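PDB 4ZOY: Sqt1, which probably captures a newly made ribosomal protein during its synthesis, as a dedicated WD40-repeat chaperone in ribosome biogenesis. Local coordinates for residues D86-S91 with L105-M110; R115-S120 with F130-E135; Q181-Y186 with Y217-V222; P192-A197 with V208-S213; G251-A256 with S328-S333. All blocks are in the same frame, centred on the assembly; numbering follows the deposited sequence.

Interaction 1: residues D86-S91 with L105-M110; sequences DGHTDS and LVSGGM
H88 and S91 fasten the loop that precedes strand 92-97 to the end of strand 104-109 by one side-chain and one backbone hydrogen bond. In the first, H88 NE2 and S107 OG lie 2.8 Å apart, and the hydroxyl meets the edge of the imidazole in the ring plane along a nearly straight path (166°). With CG anti to its carbonyl carbon (chi1 -72°), the imidazole reaches down to the strand. ND1 is bonded to D111, so both nitrogens of this buried ring are engaged. The backbone bond runs from M110 N to S91 O, 2.8 Å, almost straight onto the carbonyl.

Close packing fills the space between. H88 CE1 comes to 3.6 Å from G109 N, and glycine suits this place because a beta carbon would run into H88 ND1. Farther out, M110 CB rests 3.7 Å from D90 CG, while D90 OD1 accepts from S91 N at 2.7 Å and so steadies the turn of the loop. A leucine in place of H88 would probably leave S107 OG and D111 OD1 without the ring that joins them and free the serine hydroxyl to turn.

The His-Ser-Asp linkage is consistent with part of the Asp-His-Ser/Thr-Trp tetrad of WD repeats; with a carboxylate at one nitrogen and a hydroxyl at the other, the imidazole is likely to be polarised and held at a fixed rotation.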
# COMPACT_ATOMS: atom_id res chain seq x y z
N ASP A 86 5.13 -10.94 18.55
CA ASP A 86 4.82 -12.36 18.68
C ASP A 86 3.32 -12.58 18.81
O ASP A 86 2.57 -11.66 19.13
CB ASP A 86 5.52 -12.96 19.90
CG ASP A 86 7.04 -12.92 19.77
OD1 ASP A 86 7.56 -13.31 18.71
OD2 ASP A 86 7.70 -12.50 20.74
N GLY A 87 2.87 -13.80 18.56
CA GLY A 87 1.47 -14.14 18.74
C GLY A 87 0.75 -14.57 17.47
O GLY A 87 -0.35 -15.10 17.53
N HIS A 88 1.36 -14.33 16.32
CA HIS A 88 0.77 -14.79 15.08
C HIS A 88 1.18 -16.22 14.79
O HIS A 88 2.37 -16.56 14.81
CB HIS A 88 1.14 -13.87 13.91
CG HIS A 88 0.47 -12.54 13.96
ND1 HIS A 88 -0.82 -12.33 13.50
CD2 HIS A 88 0.90 -11.34 14.42
CE1 HIS A 88 -1.15 -11.07 13.68
NE2 HIS A 88 -0.13 -10.44 14.22
N THR A 89 0.19 -17.07 14.52
CA THR A 89 0.42 -18.49 14.31
C THR A 89 0.55 -18.81 12.83
O THR A 89 0.71 -19.96 12.43
CB THR A 89 -0.72 -19.32 14.93
OG1 THR A 89 -1.98 -18.86 14.42
CG2 THR A 89 -0.71 -19.18 16.44
N ASP A 90 0.49 -17.76 12.01
CA ASP A 90 0.73 -17.88 10.58
C ASP A 90 1.35 -16.55 10.18
O ASP A 90 1.43 -15.65 11.01
CB ASP A 90 -0.57 -18.17 9.82
CG ASP A 90 -0.33 -18.81 8.46
OD1 ASP A 90 0.81 -18.77 7.95
OD2 ASP A 90 -1.30 -19.36 7.89
N SER A 91 1.78 -16.43 8.93
CA SER A 91 2.55 -15.26 8.47
C SER A 91 1.91 -13.92 8.78
O SER A 91 0.70 -13.75 8.62
CB SER A 91 2.77 -15.34 6.97
OG SER A 91 3.34 -16.59 6.62
N LEU A 105 0.38 0.50 16.78
CA LEU A 105 0.95 -0.36 15.76
C LEU A 105 0.07 -1.59 15.68
O LEU A 105 -0.22 -2.22 16.70
CB LEU A 105 2.39 -0.76 16.11
CG LEU A 105 3.05 -1.82 15.23
CD1 LEU A 105 3.17 -1.35 13.79
CD2 LEU A 105 4.42 -2.19 15.80
N VAL A 106 -0.36 -1.94 14.48
CA VAL A 106 -1.28 -3.04 14.30
C VAL A 106 -0.71 -4.07 13.34
O VAL A 106 -0.22 -3.72 12.26
CB VAL A 106 -2.65 -2.54 13.78
CG1 VAL A 106 -3.66 -3.66 13.79
CG2 VAL A 106 -3.15 -1.35 14.62
N SER A 107 -0.72 -5.33 13.75
CA SER A 107 -0.27 -6.40 12.88
C SER A 107 -1.44 -7.29 12.46
O SER A 107 -2.38 -7.51 13.23
CB SER A 107 0.83 -7.23 13.56
OG SER A 107 0.35 -7.78 14.78
N GLY A 108 -1.39 -7.80 11.24
CA GLY A 108 -2.46 -8.60 10.70
C GLY A 108 -1.91 -9.83 10.03
O GLY A 108 -0.99 -9.73 9.23
N GLY A 109 -2.46 -10.99 10.36
CA GLY A 109 -1.88 -12.22 9.87
C GLY A 109 -2.72 -13.06 8.94
O GLY A 109 -3.93 -12.85 8.78
N MET A 110 -2.06 -14.04 8.32
CA MET A 110 -2.71 -15.08 7.55
C MET A 110 -3.49 -16.02 8.47
O MET A 110 -4.17 -16.93 8.01
CB MET A 110 -1.68 -15.85 6.73
CG MET A 110 -1.01 -15.01 5.66
SD MET A 110 -2.20 -14.51 4.40
CE MET A 110 -2.66 -16.12 3.76
O HOH W 1 -3.53 -19.85 9.36

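Interaction 2: residues R115-S120 with F130-E135; sequences RVYAVS and FKFLAE
R115-S120 and F130-E135 form an antiparallel hairpin pair, the third and outermost strands of a four-stranded propeller blade, running 144° apart near the protein surface. V116 N donates to A134 O at 2.8 Å, and A118 and K131 exchange a pair of backbone bonds farther along. Between these the register slips: V116 O accepts from L133 N at 2.8 Å and, weakly, from A134 N at 3.4 Å, a classic beta bulge.

On the face carrying R115, Y117 and F132 the side chains interlock. The guanidinium of R115 lies flat on the F132 ring, the planes only 1° apart and the centres 4.0 Å apart, an off-centre cation-pi stack. Its edge is used as well. R115 NH1 makes a salt bridge to E135 OE2 at 2.7 Å, and R115 NE points in plane at Y117 OH, 3.0 Å away, so face and edge together fix the group's rotation. Arginine suits the place because its flat, charged end can stack and donate at once. F132, with CG anti to its backbone N (chi1 174°), turns an edge to the face of Y117 in a T-shaped pair. An alanine at R115 is likely to strip F132 of its stacking partner and leave E135 OE2 without this charge, though E135 OE1 also pairs with R113. Nearer the hairpin's turn, V119 CG1 packs 3.7 Å from F130 CE2, both side chains pointing the same way.

The hairpin is the outer half of a WD40 beta-propeller blade, with Y117 at the place where WD repeats usually carry tryptophan.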
# COMPACT_ATOMS: atom_id res chain seq x y z
N ARG A 115 -3.52 -7.86 15.81
CA ARG A 115 -2.96 -7.55 17.12
C ARG A 115 -2.66 -6.07 17.23
O ARG A 115 -2.01 -5.49 16.35
CB ARG A 115 -1.70 -8.38 17.39
CG ARG A 115 -2.02 -9.86 17.48
CD ARG A 115 -0.80 -10.73 17.71
NE ARG A 115 -0.09 -10.40 18.94
CZ ARG A 115 -0.39 -10.89 20.14
NH1 ARG A 115 -1.42 -11.72 20.28
NH2 ARG A 115 0.33 -10.54 21.20
N VAL A 116 -3.15 -5.47 18.31
CA VAL A 116 -3.04 -4.03 18.52
C VAL A 116 -2.07 -3.69 19.64
O VAL A 116 -2.22 -4.15 20.78
CB VAL A 116 -4.43 -3.42 18.84
CG1 VAL A 116 -4.30 -1.94 19.14
CG2 VAL A 116 -5.41 -3.69 17.70
N TYR A 117 -1.08 -2.87 19.32
CA TYR A 117 -0.06 -2.43 20.27
C TYR A 117 -0.10 -0.93 20.44
O TYR A 117 -0.13 -0.18 19.46
CB TYR A 117 1.34 -2.84 19.79
CG TYR A 117 1.56 -4.33 19.64
CD1 TYR A 117 1.16 -5.00 18.49
CD2 TYR A 117 2.18 -5.07 20.64
CE1 TYR A 117 1.35 -6.36 18.35
CE2 TYR A 117 2.37 -6.42 20.51
CZ TYR A 117 1.96 -7.07 19.37
OH TYR A 117 2.16 -8.42 19.24
N ALA A 118 -0.10 -0.47 21.69
CA ALA A 118 0.04 0.95 21.96
C ALA A 118 1.50 1.36 21.78
O ALA A 118 2.41 0.63 22.18
CB ALA A 118 -0.45 1.28 23.37
N VAL A 119 1.71 2.52 21.17
CA VAL A 119 3.06 2.99 20.88
C VAL A 119 3.35 4.28 21.63
O VAL A 119 2.53 5.20 21.64
CB VAL A 119 3.26 3.25 19.37
CG1 VAL A 119 4.70 3.67 19.09
CG2 VAL A 119 2.89 2.01 18.57
N SER A 120 4.52 4.35 22.27
CA SER A 120 4.98 5.57 22.91
C SER A 120 6.37 5.93 22.42
O SER A 120 7.27 5.09 22.43
CB SER A 120 4.98 5.43 24.43
OG SER A 120 3.66 5.49 24.95
N PHE A 130 6.46 -0.24 23.27
CA PHE A 130 5.33 -0.90 22.63
C PHE A 130 4.63 -1.82 23.62
O PHE A 130 5.27 -2.64 24.28
CB PHE A 130 5.79 -1.69 21.40
CG PHE A 130 6.51 -0.84 20.39
CD1 PHE A 130 7.87 -0.59 20.52
CD2 PHE A 130 5.83 -0.28 19.32
CE1 PHE A 130 8.53 0.19 19.61
CE2 PHE A 130 6.49 0.50 18.40
CZ PHE A 130 7.84 0.75 18.55
N LYS A 131 3.31 -1.69 23.72
CA LYS A 131 2.55 -2.50 24.66
C LYS A 131 1.34 -3.15 24.01
O LYS A 131 0.45 -2.47 23.51
CB LYS A 131 2.10 -1.65 25.85
CG LYS A 131 1.27 -2.41 26.86
CD LYS A 131 0.90 -1.53 28.04
CE LYS A 131 -0.07 -2.25 28.97
NZ LYS A 131 0.39 -3.63 29.28
N PHE A 132 1.30 -4.48 24.03
CA PHE A 132 0.16 -5.22 23.51
C PHE A 132 -1.11 -4.85 24.26
O PHE A 132 -1.12 -4.78 25.49
CB PHE A 132 0.41 -6.73 23.60
CG PHE A 132 -0.77 -7.56 23.20
CD1 PHE A 132 -1.18 -7.62 21.88
CD2 PHE A 132 -1.48 -8.28 24.15
CE1 PHE A 132 -2.27 -8.38 21.51
CE2 PHE A 132 -2.57 -9.04 23.79
CZ PHE A 132 -2.97 -9.10 22.47
N LEU A 133 -2.19 -4.60 23.51
CA LEU A 133 -3.45 -4.18 24.12
C LEU A 133 -4.58 -5.17 23.88
O LEU A 133 -5.33 -5.49 24.80
CB LEU A 133 -3.87 -2.81 23.60
CG LEU A 133 -2.99 -1.61 23.93
CD1 LEU A 133 -3.72 -0.34 23.54
CD2 LEU A 133 -2.61 -1.59 25.41
N ALA A 134 -4.70 -5.64 22.65
CA ALA A 134 -5.84 -6.45 22.26
C ALA A 134 -5.62 -7.21 20.96
O ALA A 134 -4.83 -6.80 20.11
CB ALA A 134 -7.09 -5.58 22.14
N GLU A 135 -6.34 -8.32 20.83
CA GLU A 135 -6.35 -9.09 19.60
C GLU A 135 -7.79 -9.30 19.15
O GLU A 135 -8.68 -9.57 19.95
CB GLU A 135 -5.65 -10.43 19.80
CG GLU A 135 -5.77 -11.39 18.62
CD GLU A 135 -4.91 -12.63 18.79
OE1 GLU A 135 -5.44 -13.75 18.63
OE2 GLU A 135 -3.70 -12.49 19.06

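Interaction 3: residues Q181-Y186 with Y217-V222; sequences QIVQSY and YDVFGV
Two tyrosines from neighbouring blades, Y186 and Y217, lie one on the other as an offset stack, with ring centroids 3.9 Å apart and planes at 11°. The two side chains enter from opposite ends, so that Y217 CD1 sits over the centre of the Y186 ring and Y186 CE2 reaches Y217 CG at 3.4 Å. Tyrosine suits both places: the flat rings fill the buried join and each hydroxyl has a polar partner. Y217 OH bonds to T207, whereas Y186 OH meets a water 2.7 Å away in the plane of its ring.

Strand 180-186 is the outermost of its sheet and strand 214-218 the third of the next, and the predicted WD repeat begins at Y186 on the former and runs past the latter. A single sequence repeat thus straddles two blades, the arrangement by which WD40 propellers lock one blade to another.

Beyond the rings, a classic beta bulge at V183 and Q184, opposite V168, turns both side chains toward the type I turn D218-G221. Q184, bent at chi2 (-78°), swings its amide back so that Q184 NE2 donates to V219 O at 2.8 Å; the bond is straight and stays in the amide plane, although the donor stands above the plane of the carbonyl. A second water joins Q184 NE2, weakly, to D218 O. V183 CG1 packs 4.1 Å from V219 CG1, and V219 CG1 in turn covers a face of the F220 ring.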
# COMPACT_ATOMS: atom_id res chain seq x y z
N GLN A 181 -13.29 -0.78 18.94
CA GLN A 181 -14.58 -0.51 18.26
C GLN A 181 -14.67 -1.03 16.85
O GLN A 181 -13.79 -0.77 16.03
CB GLN A 181 -14.85 1.00 18.20
CG GLN A 181 -15.39 1.55 19.40
CD GLN A 181 -15.08 3.03 19.47
OE1 GLN A 181 -13.86 3.47 19.32
NE2 GLN A 181 -16.14 3.83 19.70
N ILE A 182 -15.79 -1.65 16.55
CA ILE A 182 -16.12 -1.95 15.18
C ILE A 182 -16.98 -0.84 14.57
O ILE A 182 -18.14 -0.66 14.97
CB ILE A 182 -16.84 -3.27 15.09
CG1 ILE A 182 -16.00 -4.37 15.75
CG2 ILE A 182 -17.16 -3.59 13.65
CD1 ILE A 182 -16.63 -5.72 15.61
N VAL A 183 -16.43 -0.09 13.62
CA VAL A 183 -17.19 0.96 12.94
C VAL A 183 -18.08 0.38 11.84
O VAL A 183 -19.25 0.75 11.71
CB VAL A 183 -16.24 2.00 12.34
CG1 VAL A 183 -17.02 3.11 11.63
CG2 VAL A 183 -15.34 2.57 13.43
N GLN A 184 -17.51 -0.52 11.04
CA GLN A 184 -18.23 -1.20 9.96
C GLN A 184 -17.72 -2.61 9.76
O GLN A 184 -16.55 -2.89 10.00
CB GLN A 184 -18.08 -0.45 8.63
CG GLN A 184 -18.53 0.98 8.61
CD GLN A 184 -20.04 1.14 8.54
OE1 GLN A 184 -20.78 0.16 8.46
NE2 GLN A 184 -20.49 2.39 8.53
N SER A 185 -18.61 -3.48 9.30
CA SER A 185 -18.23 -4.79 8.80
C SER A 185 -19.07 -5.05 7.56
O SER A 185 -20.29 -5.19 7.64
CB SER A 185 -18.42 -5.89 9.84
OG SER A 185 -19.79 -6.04 10.19
N TYR A 186 -18.41 -5.09 6.41
CA TYR A 186 -19.08 -5.23 5.12
C TYR A 186 -18.83 -6.59 4.51
O TYR A 186 -17.72 -7.12 4.59
CB TYR A 186 -18.59 -4.18 4.14
CG TYR A 186 -18.78 -2.75 4.54
CD1 TYR A 186 -20.04 -2.17 4.55
CD2 TYR A 186 -17.68 -1.95 4.86
CE1 TYR A 186 -20.21 -0.84 4.90
CE2 TYR A 186 -17.84 -0.63 5.20
CZ TYR A 186 -19.11 -0.07 5.22
OH TYR A 186 -19.25 1.25 5.55
N TYR A 217 -17.35 2.29 0.20
CA TYR A 217 -18.20 2.36 1.39
C TYR A 217 -18.29 3.74 1.98
O TYR A 217 -17.30 4.45 2.11
CB TYR A 217 -17.71 1.39 2.47
CG TYR A 217 -17.38 0.02 1.94
CD1 TYR A 217 -18.37 -0.91 1.64
CD2 TYR A 217 -16.05 -0.33 1.73
CE1 TYR A 217 -18.04 -2.16 1.14
CE2 TYR A 217 -15.72 -1.57 1.23
CZ TYR A 217 -16.71 -2.48 0.94
OH TYR A 217 -16.35 -3.70 0.44
N ASP A 218 -19.51 4.10 2.37
CA ASP A 218 -19.80 5.31 3.12
C ASP A 218 -19.53 5.09 4.61
O ASP A 218 -20.46 4.91 5.40
CB ASP A 218 -21.26 5.72 2.90
CG ASP A 218 -21.65 6.99 3.63
OD1 ASP A 218 -20.82 7.90 3.76
OD2 ASP A 218 -22.83 7.07 4.05
N VAL A 219 -18.25 5.10 4.98
CA VAL A 219 -17.85 4.53 6.26
C VAL A 219 -18.45 5.26 7.47
O VAL A 219 -18.81 4.62 8.47
CB VAL A 219 -16.31 4.51 6.37
CG1 VAL A 219 -15.86 4.13 7.78
CG2 VAL A 219 -15.75 3.52 5.35
N PHE A 220 -18.57 6.58 7.37
CA PHE A 220 -19.03 7.37 8.51
C PHE A 220 -20.42 7.97 8.31
O PHE A 220 -20.82 8.84 9.09
CB PHE A 220 -18.01 8.45 8.82
CG PHE A 220 -16.65 7.90 9.15
CD1 PHE A 220 -16.40 7.31 10.38
CD2 PHE A 220 -15.63 7.94 8.22
CE1 PHE A 220 -15.15 6.78 10.67
CE2 PHE A 220 -14.37 7.42 8.51
CZ PHE A 220 -14.13 6.83 9.73
N GLY A 221 -21.14 7.51 7.29
CA GLY A 221 -22.55 7.85 7.14
C GLY A 221 -22.82 9.19 6.49
O GLY A 221 -23.99 9.61 6.38
N VAL A 222 -21.77 9.89 6.06
CA VAL A 222 -21.95 11.22 5.49
C VAL A 222 -22.69 11.16 4.16
O VAL A 222 -23.61 11.95 3.92
CB VAL A 222 -20.60 11.92 5.31
CG1 VAL A 222 -20.77 13.25 4.57
CG2 VAL A 222 -19.94 12.15 6.67
O HOH W 2 -22.74 4.18 7.49
O HOH W 3 -21.75 2.18 4.96

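Interaction 4: residues P192-A197 with V208-S213; sequences PCTAGA and VSEDES
The E210 carboxylate is the flat group here, and the ring of P192 packs against it, with P192 CG 3.5 Å from E210 OE1 and P192 CB 3.8 Å from E210 CD. The aliphatic part of the glutamate meets T194, whose CG2 touches E210 CG at 3.5 Å. With OG1 lodged between its backbone N and carbonyl carbon (chi1 49°), T194 turns that methyl to E210 and its hydroxyl to L252 of the next blade, to which it bonds.

The backbones join antiparallel. P192 O accepts from E210 N at 3.1 Å, T194 N donates to V208 O at 2.9 Å, and V208 N donates to A195 O. C193 faces S209 while A195 faces V208, so the register slips by one residue in a beta bulge.

Past the strand the chain bends twice. S209 OG takes D211 N at 3.0 Å in an ST turn, and D211 OD1 accepts from S213 N, an Asx turn, and from S213 OG besides. Serine and aspartate suit this reversal because their short side chains put an oxygen within reach of the backbone N two residues on. S213 OG also bonds to H189, and D211 OD2 to T190. Strands 193-198 and 204-209 are the first two of a four-stranded blade, and this is their hairpin with its following turn in a WD40 propeller.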
# COMPACT_ATOMS: atom_id res chain seq x y z
N PRO A 192 -12.11 -13.18 -2.39
CA PRO A 192 -11.08 -12.47 -1.62
C PRO A 192 -11.02 -10.98 -1.93
O PRO A 192 -11.05 -10.57 -3.10
CB PRO A 192 -9.78 -13.16 -2.05
CG PRO A 192 -10.22 -14.57 -2.36
CD PRO A 192 -11.60 -14.44 -2.96
N CYS A 193 -10.97 -10.17 -0.88
CA CYS A 193 -10.79 -8.73 -1.03
C CYS A 193 -9.30 -8.43 -1.12
O CYS A 193 -8.56 -8.63 -0.16
CB CYS A 193 -11.44 -7.99 0.13
SG CYS A 193 -11.22 -6.20 0.02
N THR A 194 -8.87 -7.98 -2.29
CA THR A 194 -7.45 -7.95 -2.62
C THR A 194 -6.76 -6.64 -2.28
O THR A 194 -5.54 -6.61 -2.08
CB THR A 194 -7.24 -8.22 -4.12
OG1 THR A 194 -8.12 -7.37 -4.86
CG2 THR A 194 -7.55 -9.66 -4.44
N ALA A 195 -7.52 -5.55 -2.22
CA ALA A 195 -6.94 -4.23 -1.98
C ALA A 195 -7.99 -3.24 -1.52
O ALA A 195 -9.18 -3.39 -1.82
CB ALA A 195 -6.23 -3.69 -3.24
N GLY A 196 -7.52 -2.20 -0.83
CA GLY A 196 -8.36 -1.11 -0.36
C GLY A 196 -7.63 0.21 -0.35
O GLY A 196 -6.42 0.26 -0.17
N ALA A 197 -8.39 1.29 -0.53
CA ALA A 197 -7.84 2.63 -0.48
C ALA A 197 -8.89 3.61 -0.01
O ALA A 197 -10.03 3.58 -0.46
CB ALA A 197 -7.30 3.05 -1.85
N VAL A 208 -11.60 -3.69 -3.64
CA VAL A 208 -11.76 -4.52 -4.83
C VAL A 208 -11.53 -5.98 -4.50
O VAL A 208 -10.96 -6.31 -3.46
CB VAL A 208 -10.81 -4.09 -5.95
CG1 VAL A 208 -11.18 -2.70 -6.44
CG2 VAL A 208 -9.34 -4.14 -5.48
N SER A 209 -11.96 -6.85 -5.41
CA SER A 209 -11.98 -8.28 -5.16
C SER A 209 -11.60 -9.09 -6.39
O SER A 209 -11.79 -8.65 -7.53
CB SER A 209 -13.38 -8.70 -4.68
OG SER A 209 -13.52 -10.11 -4.57
N GLU A 210 -11.06 -10.28 -6.14
CA GLU A 210 -10.86 -11.30 -7.17
C GLU A 210 -12.14 -11.60 -7.94
O GLU A 210 -12.08 -12.04 -9.08
CB GLU A 210 -10.32 -12.60 -6.55
CG GLU A 210 -8.89 -12.50 -6.08
CD GLU A 210 -8.35 -13.81 -5.53
OE1 GLU A 210 -9.03 -14.86 -5.67
OE2 GLU A 210 -7.24 -13.79 -4.96
N ASP A 211 -13.29 -11.36 -7.33
CA ASP A 211 -14.58 -11.66 -7.96
C ASP A 211 -15.02 -10.56 -8.93
O ASP A 211 -16.12 -10.61 -9.48
CB ASP A 211 -15.66 -11.92 -6.88
CG ASP A 211 -16.31 -10.64 -6.34
OD1 ASP A 211 -15.82 -9.51 -6.57
OD2 ASP A 211 -17.34 -10.78 -5.66
N GLU A 212 -14.14 -9.56 -9.12
CA GLU A 212 -14.26 -8.48 -10.10
C GLU A 212 -15.10 -7.30 -9.62
O GLU A 212 -15.31 -6.34 -10.37
CB GLU A 212 -14.78 -9.03 -11.45
CG GLU A 212 -13.85 -10.11 -12.00
CD GLU A 212 -14.40 -10.88 -13.19
OE1 GLU A 212 -15.23 -10.33 -13.93
OE2 GLU A 212 -13.95 -12.03 -13.39
N SER A 213 -15.54 -7.32 -8.36
CA SER A 213 -16.35 -6.21 -7.86
C SER A 213 -15.53 -5.09 -7.20
O SER A 213 -14.43 -5.30 -6.67
CB SER A 213 -17.42 -6.70 -6.88
OG SER A 213 -16.87 -7.35 -5.75

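Interaction 5: residues G251-A256 with S328-S333; sequences GLFSVA and SDNIES
S254 OG donates to I331 O at 2.8 Å, the one direct hydrogen bond between segments 251-256 and 328-333. The hydroxyl stands above the plane of the carbonyl, a position it reaches because OG sits between its backbone N and carbonyl carbon (chi1 57°). I331 CG2 packs 3.5 Å from S254 OG. Serine suits this place: small enough to sit in the buried join, where S254 CB comes within 3.7 Å of E332 O, it still offers a proton to a carbonyl of the neighbouring blade.

F253 covers the flank. Its ring lies at 21° to the side-chain amide of N330, F253 CE2 coming 3.7 Å from N330 CG, and F253 CB is 3.8 Å from E332 OE1, the glutamate being bent at chi2 to fold back toward it. N330 is steadied in turn by D329, whose OD1 accepts from N330 N at 2.7 Å. Two waters lie by F253 O, each at 2.8 Å, on the side of the join facing E332.

Each strand carries a classic beta bulge, F253 and S254 both facing G267, E332 and S333 both facing G346. The first sends F253 and S254 together toward the other strand instead of to opposite sides. The strands diverge by 44° and no backbone bond joins the two segments: they belong to the first strands of successive sheets, and side chains wedged between them hold adjoining blades together, as in a WD40 beta-propeller.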
# COMPACT_ATOMS: atom_id res chain seq x y z
N GLY A 251 -10.29 -10.85 -12.44
CA GLY A 251 -10.31 -10.20 -11.13
C GLY A 251 -9.62 -8.85 -11.01
O GLY A 251 -8.89 -8.41 -11.90
N LEU A 252 -9.88 -8.19 -9.89
CA LEU A 252 -9.22 -6.92 -9.56
C LEU A 252 -8.23 -7.11 -8.42
O LEU A 252 -8.49 -7.88 -7.49
CB LEU A 252 -10.26 -5.86 -9.18
CG LEU A 252 -11.22 -5.45 -10.29
CD1 LEU A 252 -12.30 -4.54 -9.71
CD2 LEU A 252 -10.51 -4.79 -11.47
N PHE A 253 -7.11 -6.39 -8.49
CA PHE A 253 -5.99 -6.62 -7.58
C PHE A 253 -5.41 -5.36 -6.97
O PHE A 253 -4.59 -5.43 -6.05
CB PHE A 253 -4.88 -7.37 -8.33
CG PHE A 253 -5.33 -8.69 -8.89
CD1 PHE A 253 -5.62 -9.74 -8.04
CD2 PHE A 253 -5.49 -8.86 -10.25
CE1 PHE A 253 -6.07 -10.96 -8.53
CE2 PHE A 253 -5.93 -10.08 -10.76
CZ PHE A 253 -6.21 -11.13 -9.89
N SER A 254 -5.82 -4.20 -7.48
CA SER A 254 -5.28 -2.93 -6.99
C SER A 254 -6.33 -1.82 -7.09
O SER A 254 -7.27 -1.90 -7.89
CB SER A 254 -4.00 -2.55 -7.75
OG SER A 254 -4.25 -2.48 -9.14
N VAL A 255 -6.15 -0.78 -6.28
CA VAL A 255 -7.11 0.31 -6.20
C VAL A 255 -6.40 1.55 -5.66
O VAL A 255 -5.50 1.44 -4.82
CB VAL A 255 -8.34 -0.07 -5.33
CG1 VAL A 255 -7.94 -0.35 -3.89
CG2 VAL A 255 -9.42 1.01 -5.39
N ALA A 256 -6.79 2.71 -6.17
CA ALA A 256 -6.24 3.99 -5.75
C ALA A 256 -7.29 5.07 -5.96
O ALA A 256 -8.10 5.00 -6.89
CB ALA A 256 -4.95 4.32 -6.50
N SER A 328 0.06 -5.96 -20.14
CA SER A 328 -0.37 -7.28 -20.61
C SER A 328 -0.73 -8.27 -19.50
O SER A 328 -1.19 -9.37 -19.78
CB SER A 328 0.71 -7.90 -21.50
OG SER A 328 1.87 -8.25 -20.74
N ASP A 329 -0.50 -7.89 -18.25
CA ASP A 329 -0.75 -8.80 -17.15
C ASP A 329 -1.23 -7.98 -15.94
O ASP A 329 -1.27 -6.75 -16.02
CB ASP A 329 0.52 -9.61 -16.83
CG ASP A 329 0.24 -10.96 -16.18
OD1 ASP A 329 -0.84 -11.18 -15.60
OD2 ASP A 329 1.14 -11.83 -16.24
N ASN A 330 -1.57 -8.68 -14.87
CA ASN A 330 -2.18 -8.08 -13.68
C ASN A 330 -1.61 -6.72 -13.29
O ASN A 330 -0.39 -6.54 -13.20
CB ASN A 330 -2.03 -9.02 -12.48
CG ASN A 330 -2.80 -10.32 -12.64
OD1 ASN A 330 -3.43 -10.58 -13.66
ND2 ASN A 330 -2.74 -11.16 -11.60
N ILE A 331 -2.50 -5.76 -13.07
CA ILE A 331 -2.08 -4.49 -12.49
C ILE A 331 -2.04 -4.67 -10.98
O ILE A 331 -3.08 -4.73 -10.32
CB ILE A 331 -3.02 -3.35 -12.88
CG1 ILE A 331 -3.09 -3.21 -14.41
CG2 ILE A 331 -2.55 -2.05 -12.19
CD1 ILE A 331 -1.73 -3.07 -15.10
N GLU A 332 -0.84 -4.77 -10.44
CA GLU A 332 -0.69 -5.09 -9.03
C GLU A 332 -0.54 -3.85 -8.15
O GLU A 332 -0.66 -3.94 -6.93
CB GLU A 332 0.50 -6.02 -8.82
CG GLU A 332 0.27 -7.44 -9.34
CD GLU A 332 -0.77 -8.22 -8.54
OE1 GLU A 332 -1.20 -7.74 -7.47
OE2 GLU A 332 -1.16 -9.33 -8.98
N SER A 333 -0.29 -2.70 -8.78
CA SER A 333 -0.09 -1.49 -8.00
C SER A 333 -0.49 -0.26 -8.82
O SER A 333 -0.12 -0.15 -9.99
CB SER A 333 1.38 -1.40 -7.55
OG SER A 333 1.58 -0.23 -6.78
O HOH W 4 -2.77 -3.95 -4.44
O HOH W 5 -3.39 -7.67 -4.96

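Eight four-stranded antiparallel sheets build the chain, and the contacts sample several of these propeller blades in sequence order, except that interaction 4 falls within the stretch of chain that interaction 3 spans. Interactions 1 and 2 touch, their centres 12 Å apart; interaction 1 uses strand 104-109 and interaction 2 its neighbour 114-120 in the same blade. Interactions 3 and 4, centres 17 Å apart, both reach the sheet containing strands 204-209 and 214-218, interaction 3 lying farther from the chain's centre. Interactions 4 and 5 lie 10 Å apart between centres and meet where T194 and S209 bond to L252. Interactions 2 and 5 stand on opposite sides of the chain's centre, their centres about 32 Å apart, so the set samples both pairing within blades and joins between blades around the propeller.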